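Local coordinates for protein putative phosphomannomutase (Thermus thermophilus, PDB 1TUO) that probably acts as a magnesium-dependent phosphosugar mutase of the phosphohexose mutase family, with phosphomannomutase or phosphopentomutase activity, at residues F176-G189 with E239-A252. Numbering follows the deposited sequence.
Sequences FSGVLYHDSMGGAG and ETPPSFAVATDGDA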
ATOM      1  N   PHE A 176       5.712 -15.816 -19.049  1.00 32.05           N
ATOM      2  CA  PHE A 176       5.201 -16.464 -17.843  1.00 30.57           C
ATOM      3  C   PHE A 176       4.517 -17.768 -18.232  1.00 31.02           C
ATOM      4  O   PHE A 176       3.639 -17.784 -19.094  1.00 31.34           O
ATOM      5  CB  PHE A 176       4.211 -15.554 -17.106  1.00 30.30           C
ATOM      6  CG  PHE A 176       3.713 -16.131 -15.809  1.00 28.98           C
ATOM      7  CD1 PHE A 176       4.603 -16.428 -14.778  1.00 28.80           C
ATOM      8  CD2 PHE A 176       2.360 -16.396 -15.622  1.00 28.43           C
ATOM      9  CE1 PHE A 176       4.150 -16.984 -13.578  1.00 26.77           C
ATOM     10  CE2 PHE A 176       1.897 -16.952 -14.425  1.00 26.43           C
ATOM     11  CZ  PHE A 176       2.796 -17.245 -13.404  1.00 28.30           C
ATOM     12  N   SER A 177       4.916 -18.858 -17.583  1.00 31.41           N
ATOM     13  CA  SER A 177       4.375 -20.177 -17.894  1.00 31.83           C
ATOM     14  C   SER A 177       3.382 -20.744 -16.886  1.00 32.11           C
ATOM     15  O   SER A 177       2.975 -21.901 -16.995  1.00 32.95           O
ATOM     16  CB  SER A 177       5.532 -21.166 -18.074  1.00 32.07           C
ATOM     17  OG  SER A 177       6.367 -21.187 -16.927  1.00 32.79           O
ATOM     18  N   GLY A 178       2.983 -19.941 -15.908  1.00 31.42           N
ATOM     19  CA  GLY A 178       2.038 -20.437 -14.923  1.00 30.84           C
ATOM     20  C   GLY A 178       0.684 -19.761 -14.985  1.00 29.90           C
ATOM     21  O   GLY A 178       0.272 -19.233 -16.023  1.00 30.14           O
ATOM     22  N   VAL A 179      -0.013 -19.788 -13.859  1.00 29.10           N
ATOM     23  CA  VAL A 179      -1.320 -19.165 -13.737  1.00 29.35           C
ATOM     24  C   VAL A 179      -1.232 -18.186 -12.578  1.00 27.61           C
ATOM     25  O   VAL A 179      -0.581 -18.467 -11.572  1.00 27.29           O
ATOM     26  CB  VAL A 179      -2.418 -20.202 -13.423  1.00 30.77           C
ATOM     27  CG1 VAL A 179      -2.025 -21.022 -12.214  1.00 33.30           C
ATOM     28  CG2 VAL A 179      -3.737 -19.502 -13.159  1.00 31.63           C
ATOM     29  N   LEU A 180      -1.864 -17.029 -12.727  1.00 26.24           N
ATOM     30  CA  LEU A 180      -1.854 -16.046 -11.659  1.00 24.34           C
ATOM     31  C   LEU A 180      -3.218 -16.020 -10.980  1.00 23.44           C
ATOM     32  O   LEU A 180      -4.242 -15.811 -11.629  1.00 23.63           O
ATOM     33  CB  LEU A 180      -1.525 -14.651 -12.202  1.00 24.01           C
ATOM     34  CG  LEU A 180      -1.516 -13.518 -11.164  1.00 23.43           C
ATOM     35  CD1 LEU A 180      -0.425 -13.761 -10.134  1.00 24.11           C
ATOM     36  CD2 LEU A 180      -1.297 -12.183 -11.856  1.00 25.73           C
ATOM     37  N   TYR A 181      -3.227 -16.268  -9.677  1.00 22.39           N
ATOM     38  CA  TYR A 181      -4.464 -16.220  -8.920  1.00 21.57           C
ATOM     39  C   TYR A 181      -4.510 -14.820  -8.333  1.00 21.78           C
ATOM     40  O   TYR A 181      -3.493 -14.321  -7.837  1.00 21.12           O
ATOM     41  CB  TYR A 181      -4.464 -17.257  -7.791  1.00 22.13           C
ATOM     42  CG  TYR A 181      -4.589 -18.686  -8.271  1.00 23.60           C
ATOM     43  CD1 TYR A 181      -3.480 -19.386  -8.739  1.00 25.33           C
ATOM     44  CD2 TYR A 181      -5.825 -19.330  -8.272  1.00 25.46           C
ATOM     45  CE1 TYR A 181      -3.599 -20.701  -9.197  1.00 25.54           C
ATOM     46  CE2 TYR A 181      -5.958 -20.643  -8.728  1.00 25.93           C
ATOM     47  CZ  TYR A 181      -4.840 -21.321  -9.187  1.00 27.16           C
ATOM     48  OH  TYR A 181      -4.964 -22.624  -9.631  1.00 27.69           O
ATOM     49  N   HIS A 182      -5.670 -14.178  -8.428  1.00 19.77           N
ATOM     50  CA  HIS A 182      -5.830 -12.837  -7.887  1.00 18.74           C
ATOM     51  C   HIS A 182      -6.995 -12.788  -6.918  1.00 19.25           C
ATOM     52  O   HIS A 182      -8.159 -12.810  -7.325  1.00 17.73           O
ATOM     53  CB  HIS A 182      -6.079 -11.808  -8.992  1.00 18.44           C
ATOM     54  CG  HIS A 182      -6.272 -10.414  -8.474  1.00 19.22           C
ATOM     55  ND1 HIS A 182      -6.837  -9.408  -9.227  1.00 19.09           N
ATOM     56  CD2 HIS A 182      -5.971  -9.861  -7.274  1.00 19.25           C
ATOM     57  CE1 HIS A 182      -6.877  -8.295  -8.514  1.00 17.47           C
ATOM     58  NE2 HIS A 182      -6.356  -8.543  -7.325  1.00 19.74           N
ATOM     59  N   ASP A 183      -6.654 -12.722  -5.637  1.00 18.38           N
ATOM     60  CA  ASP A 183      -7.619 -12.626  -4.555  1.00 18.84           C
ATOM     61  C   ASP A 183      -7.805 -11.123  -4.355  1.00 19.84           C
ATOM     62  O   ASP A 183      -6.878 -10.434  -3.924  1.00 18.70           O
ATOM     63  CB  ASP A 183      -7.018 -13.275  -3.308  1.00 20.49           C
ATOM     64  CG  ASP A 183      -7.908 -13.175  -2.091  1.00 20.28           C
ATOM     65  OD1 ASP A 183      -7.477 -13.693  -1.040  1.00 20.73           O
ATOM     66  OD2 ASP A 183      -9.017 -12.595  -2.170  1.00 18.66           O
ATOM     67  N   SER A 184      -8.986 -10.618  -4.709  1.00 19.01           N
ATOM     68  CA  SER A 184      -9.289  -9.194  -4.570  1.00 21.18           C
ATOM     69  C   SER A 184      -9.838  -8.858  -3.189  1.00 19.26           C
ATOM     70  O   SER A 184      -9.977  -7.686  -2.839  1.00 18.62           O
ATOM     71  CB  SER A 184     -10.293  -8.761  -5.645  1.00 22.35           C
ATOM     72  OG  SER A 184      -9.690  -8.759  -6.926  1.00 29.27           O
ATOM     73  N   MET A 185     -10.136  -9.895  -2.411  1.00 19.57           N
ATOM     74  CA  MET A 185     -10.662  -9.752  -1.054  1.00 19.92           C
ATOM     75  C   MET A 185     -11.955  -8.937  -0.994  1.00 19.92           C
ATOM     76  O   MET A 185     -12.302  -8.400   0.056  1.00 20.04           O
ATOM     77  CB  MET A 185      -9.602  -9.115  -0.136  1.00 19.43           C
ATOM     78  CG  MET A 185      -8.257  -9.841  -0.129  1.00 19.77           C
ATOM     79  SD  MET A 185      -7.079  -9.205   1.096  1.00 18.27           S
ATOM     80  CE  MET A 185      -7.525 -10.214   2.552  1.00 20.75           C
ATOM     81  N   GLY A 186     -12.667  -8.874  -2.117  1.00 20.02           N
ATOM     82  CA  GLY A 186     -13.904  -8.113  -2.185  1.00 18.54           C
ATOM     83  C   GLY A 186     -13.611  -6.628  -2.288  1.00 19.04           C
ATOM     84  O   GLY A 186     -14.511  -5.785  -2.175  1.00 17.22           O
ATOM     85  N   GLY A 187     -12.336  -6.324  -2.517  1.00 17.56           N
ATOM     86  CA  GLY A 187     -11.883  -4.947  -2.617  1.00 18.23           C
ATOM     87  C   GLY A 187     -11.833  -4.383  -4.023  1.00 17.64           C
ATOM     88  O   GLY A 187     -12.220  -5.032  -4.995  1.00 18.35           O
ATOM     89  N   ALA A 188     -11.308  -3.167  -4.122  1.00 16.94           N
ATOM     90  CA  ALA A 188     -11.246  -2.427  -5.382  1.00 15.87           C
ATOM     91  C   ALA A 188     -10.237  -2.867  -6.439  1.00 18.12           C
ATOM     92  O   ALA A 188     -10.230  -2.326  -7.543  1.00 17.90           O
ATOM     93  CB  ALA A 188     -11.051  -0.953  -5.079  1.00 16.33           C
ATOM     94  N   GLY A 189      -9.385  -3.832  -6.120  1.00 17.32           N
ATOM     95  CA  GLY A 189      -8.436  -4.289  -7.123  1.00 18.96           C
ATOM     96  C   GLY A 189      -9.071  -5.276  -8.095  1.00 19.07           C
ATOM     97  O   GLY A 189      -8.451  -5.671  -9.081  1.00 19.60           O
ATOM     98  N   GLU A 239      -1.218 -26.435  -5.752  1.00 31.36           N
ATOM     99  CA  GLU A 239      -0.635 -25.827  -6.940  1.00 32.83           C
ATOM    100  C   GLU A 239       0.856 -26.107  -7.043  1.00 32.37           C
ATOM    101  O   GLU A 239       1.470 -26.619  -6.108  1.00 33.90           O
ATOM    102  CB  GLU A 239      -0.862 -24.313  -6.937  1.00 33.90           C
ATOM    103  CG  GLU A 239      -2.112 -23.876  -7.668  1.00 37.27           C
ATOM    104  CD  GLU A 239      -2.130 -24.365  -9.103  1.00 39.18           C
ATOM    105  OE1 GLU A 239      -1.069 -24.307  -9.763  1.00 40.50           O
ATOM    106  OE2 GLU A 239      -3.203 -24.800  -9.568  1.00 40.78           O
ATOM    107  N   THR A 240       1.430 -25.766  -8.191  1.00 33.10           N
ATOM    108  CA  THR A 240       2.850 -25.969  -8.431  1.00 32.81           C
ATOM    109  C   THR A 240       3.455 -24.762  -9.137  1.00 32.41           C
ATOM    110  O   THR A 240       2.776 -24.071  -9.899  1.00 31.58           O
ATOM    111  CB  THR A 240       3.095 -27.214  -9.303  1.00 34.80           C
ATOM    112  OG1 THR A 240       2.432 -27.052 -10.561  1.00 33.97           O
ATOM    113  CG2 THR A 240       2.560 -28.463  -8.609  1.00 36.00           C
ATOM    114  N   PRO A 241       4.746 -24.492  -8.884  1.00 31.03           N
ATOM    115  CA  PRO A 241       5.473 -23.371  -9.483  1.00 30.41           C
ATOM    116  C   PRO A 241       5.384 -23.414 -11.007  1.00 29.63           C
ATOM    117  O   PRO A 241       5.253 -24.486 -11.598  1.00 30.85           O
ATOM    118  CB  PRO A 241       6.899 -23.584  -8.985  1.00 30.78           C
ATOM    119  CG  PRO A 241       6.691 -24.222  -7.647  1.00 31.08           C
ATOM    120  CD  PRO A 241       5.606 -25.226  -7.941  1.00 30.76           C
ATOM    121  N   PRO A 242       5.482 -22.250 -11.666  1.00 28.65           N
ATOM    122  CA  PRO A 242       5.672 -20.928 -11.066  1.00 27.32           C
ATOM    123  C   PRO A 242       4.371 -20.193 -10.742  1.00 26.12           C
ATOM    124  O   PRO A 242       4.370 -18.975 -10.578  1.00 26.02           O
ATOM    125  CB  PRO A 242       6.481 -20.201 -12.124  1.00 26.61           C
ATOM    126  CG  PRO A 242       5.835 -20.700 -13.382  1.00 27.92           C
ATOM    127  CD  PRO A 242       5.681 -22.190 -13.127  1.00 28.02           C
ATOM    128  N   SER A 243       3.267 -20.922 -10.661  1.00 26.44           N
ATOM    129  CA  SER A 243       1.984 -20.299 -10.354  1.00 25.69           C
ATOM    130  C   SER A 243       1.978 -19.746  -8.936  1.00 25.11           C
ATOM    131  O   SER A 243       2.629 -20.289  -8.044  1.00 23.11           O
ATOM    132  CB  SER A 243       0.850 -21.312 -10.510  1.00 28.00           C
ATOM    133  OG  SER A 243       0.737 -21.731 -11.859  1.00 28.83           O
ATOM    134  N   PHE A 244       1.246 -18.655  -8.735  1.00 23.73           N
ATOM    135  CA  PHE A 244       1.157 -18.058  -7.416  1.00 23.44           C
ATOM    136  C   PHE A 244      -0.037 -17.128  -7.329  1.00 22.04           C
ATOM    137  O   PHE A 244      -0.683 -16.821  -8.330  1.00 21.33           O
ATOM    138  CB  PHE A 244       2.451 -17.309  -7.063  1.00 22.84           C
ATOM    139  CG  PHE A 244       2.711 -16.084  -7.897  1.00 23.10           C
ATOM    140  CD1 PHE A 244       2.445 -14.811  -7.394  1.00 21.99           C
ATOM    141  CD2 PHE A 244       3.262 -16.195  -9.169  1.00 22.21           C
ATOM    142  CE1 PHE A 244       2.728 -13.669  -8.141  1.00 21.36           C
ATOM    143  CE2 PHE A 244       3.546 -15.061  -9.925  1.00 22.86           C
ATOM    144  CZ  PHE A 244       3.282 -13.794  -9.413  1.00 23.47           C
ATOM    145  N   ALA A 245      -0.336 -16.690  -6.119  1.00 21.55           N
ATOM    146  CA  ALA A 245      -1.464 -15.800  -5.929  1.00 19.86           C
ATOM    147  C   ALA A 245      -1.036 -14.460  -5.377  1.00 19.08           C
ATOM    148  O   ALA A 245      -0.109 -14.384  -4.579  1.00 19.27           O
ATOM    149  CB  ALA A 245      -2.471 -16.437  -4.979  1.00 20.60           C
ATOM    150  N   VAL A 246      -1.701 -13.404  -5.837  1.00 16.91           N
ATOM    151  CA  VAL A 246      -1.460 -12.072  -5.302  1.00 16.84           C
ATOM    152  C   VAL A 246      -2.789 -11.696  -4.675  1.00 18.21           C
ATOM    153  O   VAL A 246      -3.846 -11.944  -5.257  1.00 18.79           O
ATOM    154  CB  VAL A 246      -1.098 -11.023  -6.381  1.00 18.43           C
ATOM    155  CG1 VAL A 246       0.322 -11.251  -6.858  1.00 18.55           C
ATOM    156  CG2 VAL A 246      -2.075 -11.084  -7.539  1.00 17.49           C
ATOM    157  N   ALA A 247      -2.738 -11.140  -3.472  1.00 16.76           N
ATOM    158  CA  ALA A 247      -3.951 -10.721  -2.780  1.00 17.02           C
ATOM    159  C   ALA A 247      -3.825  -9.227  -2.579  1.00 17.01           C
ATOM    160  O   ALA A 247      -2.926  -8.768  -1.874  1.00 17.52           O
ATOM    161  CB  ALA A 247      -4.060 -11.427  -1.430  1.00 18.38           C
ATOM    162  N   THR A 248      -4.694  -8.461  -3.223  1.00 17.20           N
ATOM    163  CA  THR A 248      -4.638  -7.014  -3.071  1.00 17.15           C
ATOM    164  C   THR A 248      -5.562  -6.607  -1.925  1.00 16.79           C
ATOM    165  O   THR A 248      -6.612  -7.220  -1.722  1.00 16.05           O
ATOM    166  CB  THR A 248      -5.048  -6.294  -4.383  1.00 17.60           C
ATOM    167  OG1 THR A 248      -6.285  -6.828  -4.873  1.00 17.15           O
ATOM    168  CG2 THR A 248      -3.972  -6.473  -5.441  1.00 17.94           C
ATOM    169  N   ASP A 249      -5.164  -5.598  -1.158  1.00 15.97           N
ATOM    170  CA  ASP A 249      -6.001  -5.170  -0.045  1.00 15.99           C
ATOM    171  C   ASP A 249      -7.212  -4.354  -0.498  1.00 15.83           C
ATOM    172  O   ASP A 249      -7.474  -4.220  -1.696  1.00 16.38           O
ATOM    173  CB  ASP A 249      -5.184  -4.395   1.001  1.00 17.26           C
ATOM    174  CG  ASP A 249      -4.840  -2.981   0.572  1.00 19.35           C
ATOM    175  OD1 ASP A 249      -4.593  -2.161   1.481  1.00 18.61           O
ATOM    176  OD2 ASP A 249      -4.798  -2.687  -0.646  1.00 17.22           O
ATOM    177  N   GLY A 250      -7.942  -3.816   0.473  1.00 16.52           N
ATOM    178  CA  GLY A 250      -9.149  -3.058   0.197  1.00 15.81           C
ATOM    179  C   GLY A 250      -9.122  -2.075  -0.955  1.00 15.94           C
ATOM    180  O   GLY A 250     -10.032  -2.074  -1.790  1.00 17.63           O
ATOM    181  N   ASP A 251      -8.098  -1.227  -0.997  1.00 14.55           N
ATOM    182  CA  ASP A 251      -7.986  -0.227  -2.059  1.00 14.53           C
ATOM    183  C   ASP A 251      -6.830  -0.531  -3.015  1.00 15.84           C
ATOM    184  O   ASP A 251      -6.447   0.294  -3.856  1.00 15.68           O
ATOM    185  CB  ASP A 251      -7.824   1.171  -1.432  1.00 13.71           C
ATOM    186  CG  ASP A 251      -6.556   1.306  -0.603  1.00 17.00           C
ATOM    187  OD1 ASP A 251      -6.053   0.282  -0.081  1.00 17.03           O
ATOM    188  OD2 ASP A 251      -6.071   2.449  -0.451  1.00 18.32           O
ATOM    189  N   ALA A 252      -6.304  -1.741  -2.885  1.00 14.40           N
ATOM    190  CA  ALA A 252      -5.212  -2.234  -3.708  1.00 15.97           C
ATOM    191  C   ALA A 252      -3.938  -1.397  -3.712  1.00 17.79           C
ATOM    192  O   ALA A 252      -3.265  -1.302  -4.741  1.00 18.24           O
ATOM    193  CB  ALA A 252      -5.699  -2.461  -5.150  1.00 15.80           C
TER
HETATM  194  O   HOH W   1      -8.464  -5.593  -3.887  1.00 18.97           O
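The hydroxyl of T248 is gripped by two partners: H182 NE2 and T248 OG1 hydrogen-bond at 3.0 Å, with OG1 at the imidazole edge in the ring plane, and a water sits 2.7 Å from the same OG1. Threonine suits the place because its hydroxyl can give or take a proton. The histidine reaches it with CG anti to the backbone N (chi1 179°). The water also lies close to the carbonyl oxygens of S184 and D249 and accepts from G189 N, tying together the two loops that follow the strands. Strands 180-183 and 244-248 are parallel neighbours inside the mixed sheet of alpha/beta/alpha domain II; Y181 N bonds to F244 O at 2.9 Å, and V246 N returns to Y181 O. L180, whose branched end offers a methyl, lays CD1 over a face of the F244 ring, a CH-pi contact. On the other face of the sheet, small A245 leaves room for CB of Y181. That tyrosine's OH donates to OE2 of E239, an acid long enough to reach it, at 2.8 Å from above the carboxylate plane; R207 is a weak second partner. With an alanine at E239, the phenol would probably lose this acceptor and a gap open beside CE1.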